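Local coordinates for protein tRNA (cytosine(72)-C(5))-methyltransferase (Pyrococcus horikoshii, PDB 5ZVE) that methylates the C5 position of cytosine 72 in several tRNAs, using S-adenosyl-L-methionine as the methyl donor, at residues Asn23-Lys28 / Arg363-Lys368; Leu279-Lys284 / Ser321-Ser326. One frame throughout, in Å; residues are numbered along the deposited sequence.

Contact 1 of 2, residues Asn23-Lys28 / Arg363-Lys368; sequences NKIMKK and RFYPHK
I25 lays its CG1 branch against the imidazole of H367. CG1 sits 3.3 Å from H367 CE1. The contact joins two domains of an RsmB/NOP-family methyltransferase: helix 19-29 of the N-terminal ferredoxin-like region and the strand-turn-helix 363-368 of the class I SAM-binding fold. Y365 is the N-cap residue of the short helix 366-369, and P366 is its first residue.

The two branches of I25 divide the work. CG1 and CD1 run toward the two rings, and CD1 ends 3.9 Å from Y365 CD1. CG2 lies anti to the backbone N and faces P366, 4.2 Å from its CG. The same pyrrolidine carbon rests near the I25 carbonyl.

One turn further on, K28 CB meets P366 CB at 3.8 Å. The K28 chain bends at its second torsion (chi2 -38°), and its CG touches H367 CB. K24 meets the imidazole at CD2. Its CB is 3.8 Å from H367 CD2, and the two side chains cross at about a right angle. Beyond CG the K24 chain is extended and its amine leads away.

No hydrogen bond crosses between the two segments. The polar grip comes from one turn back on helix 19-29, where E21 bonds H367 NE2 and probably fixes the turn of the ring. H367 ND1 is buried without a polar partner in the model. Its close neighbour across the contact is the methylene I25 CG1, at 3.4 Å.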
loop_
_atom_site.group_PDB
_atom_site.type_symbol
_atom_site.label_atom_id
_atom_site.label_comp_id
_atom_site.label_asym_id
_atom_site.label_seq_id
_atom_site.Cartn_x
_atom_site.Cartn_y
_atom_site.Cartn_z
ATOM N N ASN A 23 -15.641 14.796 -0.242
ATOM C CA ASN A 23 -15.180 15.324 -1.521
ATOM C C ASN A 23 -13.669 15.530 -1.535
ATOM O O ASN A 23 -13.013 15.292 -2.552
ATOM C CB ASN A 23 -15.897 16.638 -1.855
ATOM C CG ASN A 23 -17.293 16.416 -2.424
ATOM O OD1 ASN A 23 -17.556 15.413 -3.088
ATOM N ND2 ASN A 23 -18.193 17.355 -2.164
ATOM N N LYS A 24 -13.122 15.963 -0.402
ATOM C CA LYS A 24 -11.677 16.157 -0.263
ATOM C C LYS A 24 -10.928 14.833 -0.305
ATOM O O LYS A 24 -9.827 14.751 -0.838
ATOM C CB LYS A 24 -11.345 16.886 1.041
ATOM C CG LYS A 24 -11.705 18.359 1.054
ATOM C CD LYS A 24 -11.671 18.916 2.470
ATOM C CE LYS A 24 -12.053 20.386 2.491
ATOM N NZ LYS A 24 -12.087 20.930 3.876
ATOM N N ILE A 25 -11.528 13.799 0.275
ATOM C CA ILE A 25 -10.912 12.479 0.318
ATOM C C ILE A 25 -10.889 11.855 -1.077
ATOM O O ILE A 25 -9.857 11.360 -1.533
ATOM C CB ILE A 25 -11.652 11.547 1.294
ATOM C CG1 ILE A 25 -11.293 11.898 2.739
ATOM C CG2 ILE A 25 -11.332 10.086 0.998
ATOM C CD1 ILE A 25 -12.368 11.532 3.745
ATOM N N MET A 26 -12.024 11.901 -1.762
ATOM C CA MET A 26 -12.118 11.331 -3.101
ATOM C C MET A 26 -11.216 12.066 -4.087
ATOM O O MET A 26 -10.584 11.441 -4.934
ATOM C CB MET A 26 -13.565 11.346 -3.586
ATOM C CG MET A 26 -14.400 10.221 -3.014
ATOM S SD MET A 26 -16.081 10.181 -3.661
ATOM C CE MET A 26 -16.771 11.670 -2.948
ATOM N N LYS A 27 -11.149 13.387 -3.966
ATOM C CA LYS A 27 -10.274 14.181 -4.823
ATOM C C LYS A 27 -8.817 13.758 -4.677
ATOM O O LYS A 27 -8.110 13.581 -5.667
ATOM C CB LYS A 27 -10.411 15.672 -4.515
ATOM C CG LYS A 27 -9.535 16.550 -5.403
ATOM C CD LYS A 27 -9.604 18.014 -5.002
ATOM C CE LYS A 27 -8.418 18.797 -5.561
ATOM N NZ LYS A 27 -8.370 20.193 -5.034
ATOM N N LYS A 28 -8.366 13.611 -3.435
ATOM C CA LYS A 28 -6.979 13.251 -3.173
ATOM C C LYS A 28 -6.701 11.785 -3.489
ATOM O O LYS A 28 -5.598 11.442 -3.917
ATOM C CB LYS A 28 -6.613 13.565 -1.722
ATOM C CG LYS A 28 -6.475 15.054 -1.452
ATOM C CD LYS A 28 -5.829 15.759 -2.640
ATOM C CE LYS A 28 -5.599 17.235 -2.361
ATOM N NZ LYS A 28 -5.000 17.927 -3.538
ATOM N N ARG A 363 -6.610 6.503 12.456
ATOM C CA ARG A 363 -6.939 6.557 11.038
ATOM C C ARG A 363 -6.023 7.509 10.290
ATOM O O ARG A 363 -5.576 8.515 10.835
ATOM C CB ARG A 363 -8.393 6.982 10.824
ATOM C CG ARG A 363 -9.376 5.824 10.681
ATOM C CD ARG A 363 -10.786 6.345 10.500
ATOM N NE ARG A 363 -11.753 5.286 10.228
ATOM C CZ ARG A 363 -12.181 4.967 9.010
ATOM N NH1 ARG A 363 -11.717 5.617 7.947
ATOM N NH2 ARG A 363 -13.070 3.995 8.852
ATOM N N PHE A 364 -5.758 7.175 9.033
ATOM C CA PHE A 364 -5.023 8.047 8.138
ATOM C C PHE A 364 -5.909 8.431 6.962
ATOM O O PHE A 364 -6.649 7.601 6.431
ATOM C CB PHE A 364 -3.737 7.377 7.653
ATOM C CG PHE A 364 -2.693 7.213 8.726
ATOM C CD1 PHE A 364 -2.668 6.082 9.525
ATOM C CD2 PHE A 364 -1.733 8.192 8.928
ATOM C CE1 PHE A 364 -1.706 5.931 10.512
ATOM C CE2 PHE A 364 -0.764 8.049 9.912
ATOM C CZ PHE A 364 -0.752 6.916 10.706
ATOM N N TYR A 365 -5.856 9.705 6.590
ATOM C CA TYR A 365 -6.627 10.228 5.473
ATOM C C TYR A 365 -5.691 10.864 4.459
ATOM O O TYR A 365 -4.704 11.488 4.845
ATOM C CB TYR A 365 -7.650 11.253 5.954
ATOM C CG TYR A 365 -8.729 10.684 6.844
ATOM C CD1 TYR A 365 -9.835 10.046 6.300
ATOM C CD2 TYR A 365 -8.647 10.795 8.228
ATOM C CE1 TYR A 365 -10.832 9.529 7.109
ATOM C CE2 TYR A 365 -9.640 10.280 9.047
ATOM C CZ TYR A 365 -10.729 9.649 8.479
ATOM O OH TYR A 365 -11.725 9.135 9.276
ATOM N N PRO A 366 -6.000 10.716 3.159
ATOM C CA PRO A 366 -5.124 11.270 2.117
ATOM C C PRO A 366 -5.016 12.798 2.150
ATOM O O PRO A 366 -3.938 13.337 1.897
ATOM C CB PRO A 366 -5.784 10.796 0.812
ATOM C CG PRO A 366 -7.204 10.525 1.170
ATOM C CD PRO A 366 -7.172 10.030 2.592
ATOM N N HIS A 367 -6.111 13.484 2.455
ATOM C CA HIS A 367 -6.112 14.943 2.438
ATOM C C HIS A 367 -5.512 15.533 3.709
ATOM O O HIS A 367 -5.049 16.667 3.709
ATOM C CB HIS A 367 -7.534 15.475 2.221
ATOM C CG HIS A 367 -8.482 15.168 3.339
ATOM N ND1 HIS A 367 -8.725 13.885 3.782
ATOM C CD2 HIS A 367 -9.263 15.979 4.091
ATOM C CE1 HIS A 367 -9.603 13.922 4.769
ATOM N NE2 HIS A 367 -9.948 15.179 4.975
ATOM N N LYS A 368 -5.523 14.770 4.796
ATOM C CA LYS A 368 -4.953 15.253 6.053
ATOM C C LYS A 368 -3.488 14.858 6.251
ATOM O O LYS A 368 -2.703 15.645 6.768
ATOM C CB LYS A 368 -5.780 14.753 7.243
ATOM C CG LYS A 368 -7.197 15.300 7.301
ATOM C CD LYS A 368 -7.916 14.831 8.562
ATOM C CE LYS A 368 -9.267 15.517 8.722
ATOM N NZ LYS A 368 -10.035 14.971 9.876
#

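Contact 2 of 2, residues Leu279-Lys284 / Ser321-Ser326; sequences LGVRPK and STCTLS
L279 runs past the hydroxyl of T324 from CB to CD1. Its CB lies 3.3 Å from T324 OG1, and its CG is just as close to that oxygen. CD1 also passes the hydroxyl and lies 4.2 Å from S326 CB. The L279 and T324 side chains lie side by side and point the same way.

The T324 hydroxyl is also a polar anchor. OG1 is anti to the backbone N (chi1 -160°), which brings it to the amide of L279. L279 N donates to T324 OG1 at 3.2 Å, with an N-H...O angle of 155°. T277 also hydrogen-bonds this oxygen, through its own OG1, so two groups of one loop hold it. A valine in its place would probably leave the L279 amide and the T277 hydroxyl without this shared partner.

The next amide makes the second bond across. G280 N donates to C323 O at 3.0 Å, from a position tilted 30° out of the carbonyl plane. A side chain on G280 would point toward segment 321-326, where a CB would come tightly against C323 O. The residue after T324 also takes part: L325 CD1 rests 3.8 Å from L279 O.

V281 CG1 touches C323 SG at 3.6 Å, an apolar contact at the sulfur. F374 and C276 also touch this side chain. C323 is the predicted nucleophile, and its side chain lies about 7 Å from the bound S-adenosyl-L-homocysteine. Loops after strands 267-273 and 316-322 that meet beside the cofactor, bringing C276 and C323 together, are consistent with the two-cysteine active site of RNA cytosine-C5 methyltransferases on the Rossmann-like class I fold.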
loop_
_atom_site.group_PDB
_atom_site.type_symbol
_atom_site.label_atom_id
_atom_site.label_comp_id
_atom_site.label_asym_id
_atom_site.label_seq_id
_atom_site.Cartn_x
_atom_site.Cartn_y
_atom_site.Cartn_z
ATOM N N LEU A 279 -10.123 0.573 -0.210
ATOM C CA LEU A 279 -10.710 1.846 -0.611
ATOM C C LEU A 279 -9.750 3.018 -0.413
ATOM O O LEU A 279 -9.952 4.094 -0.973
ATOM C CB LEU A 279 -12.010 2.093 0.164
ATOM C CG LEU A 279 -13.134 1.072 -0.077
ATOM C CD1 LEU A 279 -14.315 1.318 0.853
ATOM C CD2 LEU A 279 -13.591 1.083 -1.538
ATOM N N GLY A 280 -8.706 2.808 0.382
ATOM C CA GLY A 280 -7.775 3.873 0.710
ATOM C C GLY A 280 -6.534 3.955 -0.162
ATOM O O GLY A 280 -5.740 4.882 -0.022
ATOM N N VAL A 281 -6.357 2.995 -1.066
ATOM C CA VAL A 281 -5.113 2.920 -1.818
ATOM C C VAL A 281 -5.047 4.001 -2.892
ATOM O O VAL A 281 -6.062 4.417 -3.448
ATOM C CB VAL A 281 -4.906 1.528 -2.464
ATOM C CG1 VAL A 281 -5.014 0.432 -1.417
ATOM C CG2 VAL A 281 -5.882 1.300 -3.591
ATOM N N ARG A 282 -3.836 4.474 -3.148
ATOM C CA ARG A 282 -3.611 5.547 -4.102
ATOM C C ARG A 282 -2.534 5.126 -5.100
ATOM O O ARG A 282 -1.639 4.356 -4.754
ATOM C CB ARG A 282 -3.218 6.835 -3.370
ATOM C CG ARG A 282 -4.265 7.300 -2.365
ATOM C CD ARG A 282 -3.759 8.462 -1.529
ATOM N NE ARG A 282 -3.695 9.693 -2.304
ATOM C CZ ARG A 282 -3.146 10.823 -1.871
ATOM N NH1 ARG A 282 -2.607 10.880 -0.661
ATOM N NH2 ARG A 282 -3.136 11.894 -2.648
ATOM N N PRO A 283 -2.637 5.599 -6.354
ATOM C CA PRO A 283 -3.725 6.435 -6.861
ATOM C C PRO A 283 -4.953 5.604 -7.209
ATOM O O PRO A 283 -4.829 4.419 -7.511
ATOM C CB PRO A 283 -3.121 7.064 -8.113
ATOM C CG PRO A 283 -2.186 6.025 -8.613
ATOM C CD PRO A 283 -1.639 5.313 -7.401
ATOM N N LYS A 284 -6.123 6.226 -7.146
ATOM C CA LYS A 284 -7.369 5.551 -7.464
ATOM C C LYS A 284 -7.948 6.130 -8.753
ATOM O O LYS A 284 -8.737 7.075 -8.719
ATOM C CB LYS A 284 -8.361 5.686 -6.308
ATOM C CG LYS A 284 -9.612 4.844 -6.449
ATOM C CD LYS A 284 -9.307 3.357 -6.381
ATOM C CE LYS A 284 -8.883 2.956 -4.978
ATOM N NZ LYS A 284 -8.832 1.475 -4.819
ATOM N N SER A 321 -4.918 -3.968 11.040
ATOM C CA SER A 321 -4.799 -2.849 10.115
ATOM C C SER A 321 -5.433 -3.150 8.763
ATOM O O SER A 321 -5.446 -4.292 8.302
ATOM C CB SER A 321 -3.326 -2.453 9.931
ATOM O OG SER A 321 -2.571 -3.485 9.319
ATOM N N THR A 322 -5.962 -2.108 8.134
ATOM C CA THR A 322 -6.450 -2.196 6.763
ATOM C C THR A 322 -6.033 -0.965 5.972
ATOM O O THR A 322 -5.727 0.079 6.550
ATOM C CB THR A 322 -7.990 -2.317 6.694
ATOM O OG1 THR A 322 -8.576 -1.039 6.977
ATOM C CG2 THR A 322 -8.523 -3.350 7.686
ATOM N N CYS A 323 -6.020 -1.096 4.649
ATOM C CA CYS A 323 -5.854 0.054 3.767
ATOM C C CYS A 323 -7.201 0.432 3.162
ATOM O O CYS A 323 -7.309 0.671 1.962
ATOM C CB CYS A 323 -4.824 -0.241 2.669
ATOM S SG CYS A 323 -5.246 -1.614 1.558
ATOM N N THR A 324 -8.227 0.493 4.004
ATOM C CA THR A 324 -9.562 0.835 3.544
ATOM C C THR A 324 -10.202 1.871 4.458
ATOM O O THR A 324 -9.792 2.043 5.602
ATOM C CB THR A 324 -10.466 -0.410 3.459
ATOM O OG1 THR A 324 -11.572 -0.140 2.594
ATOM C CG2 THR A 324 -10.981 -0.807 4.836
ATOM N N LEU A 325 -11.201 2.569 3.939
ATOM C CA LEU A 325 -11.843 3.650 4.673
ATOM C C LEU A 325 -13.146 3.253 5.369
ATOM O O LEU A 325 -13.621 3.975 6.246
ATOM C CB LEU A 325 -12.122 4.808 3.719
ATOM C CG LEU A 325 -10.887 5.430 3.070
ATOM C CD1 LEU A 325 -11.290 6.226 1.842
ATOM C CD2 LEU A 325 -10.179 6.312 4.076
ATOM N N SER A 326 -13.717 2.112 4.986
ATOM C CA SER A 326 -15.070 1.757 5.421
ATOM C C SER A 326 -15.185 1.634 6.937
ATOM O O SER A 326 -14.222 1.284 7.625
ATOM C CB SER A 326 -15.526 0.449 4.770
ATOM O OG SER A 326 -14.942 -0.670 5.408
#

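Overall arrangement
Contact 1 and contact 2 have centres about 10 Å apart. Both segments of contact 2 fall between those of contact 1 in the sequence: the order is 23-28, 279-284, 321-326, 363-368. Both contacts reach the same mixed sheet, through strands 316-322 and 361-364, which each pair antiparallel with strand 374-381. They also touch directly. R363 NH2 probably hydrogen-bonds L325 O at 2.7 Å, and R282 packs on P366 and makes a weak hydrogen bond to K28 O. Contact 1 thus joins helix 19-29 to the methyltransferase domain, beside the loop that carries the predicted nucleophile. The side chain of P366 lies about 11 Å from that of C323.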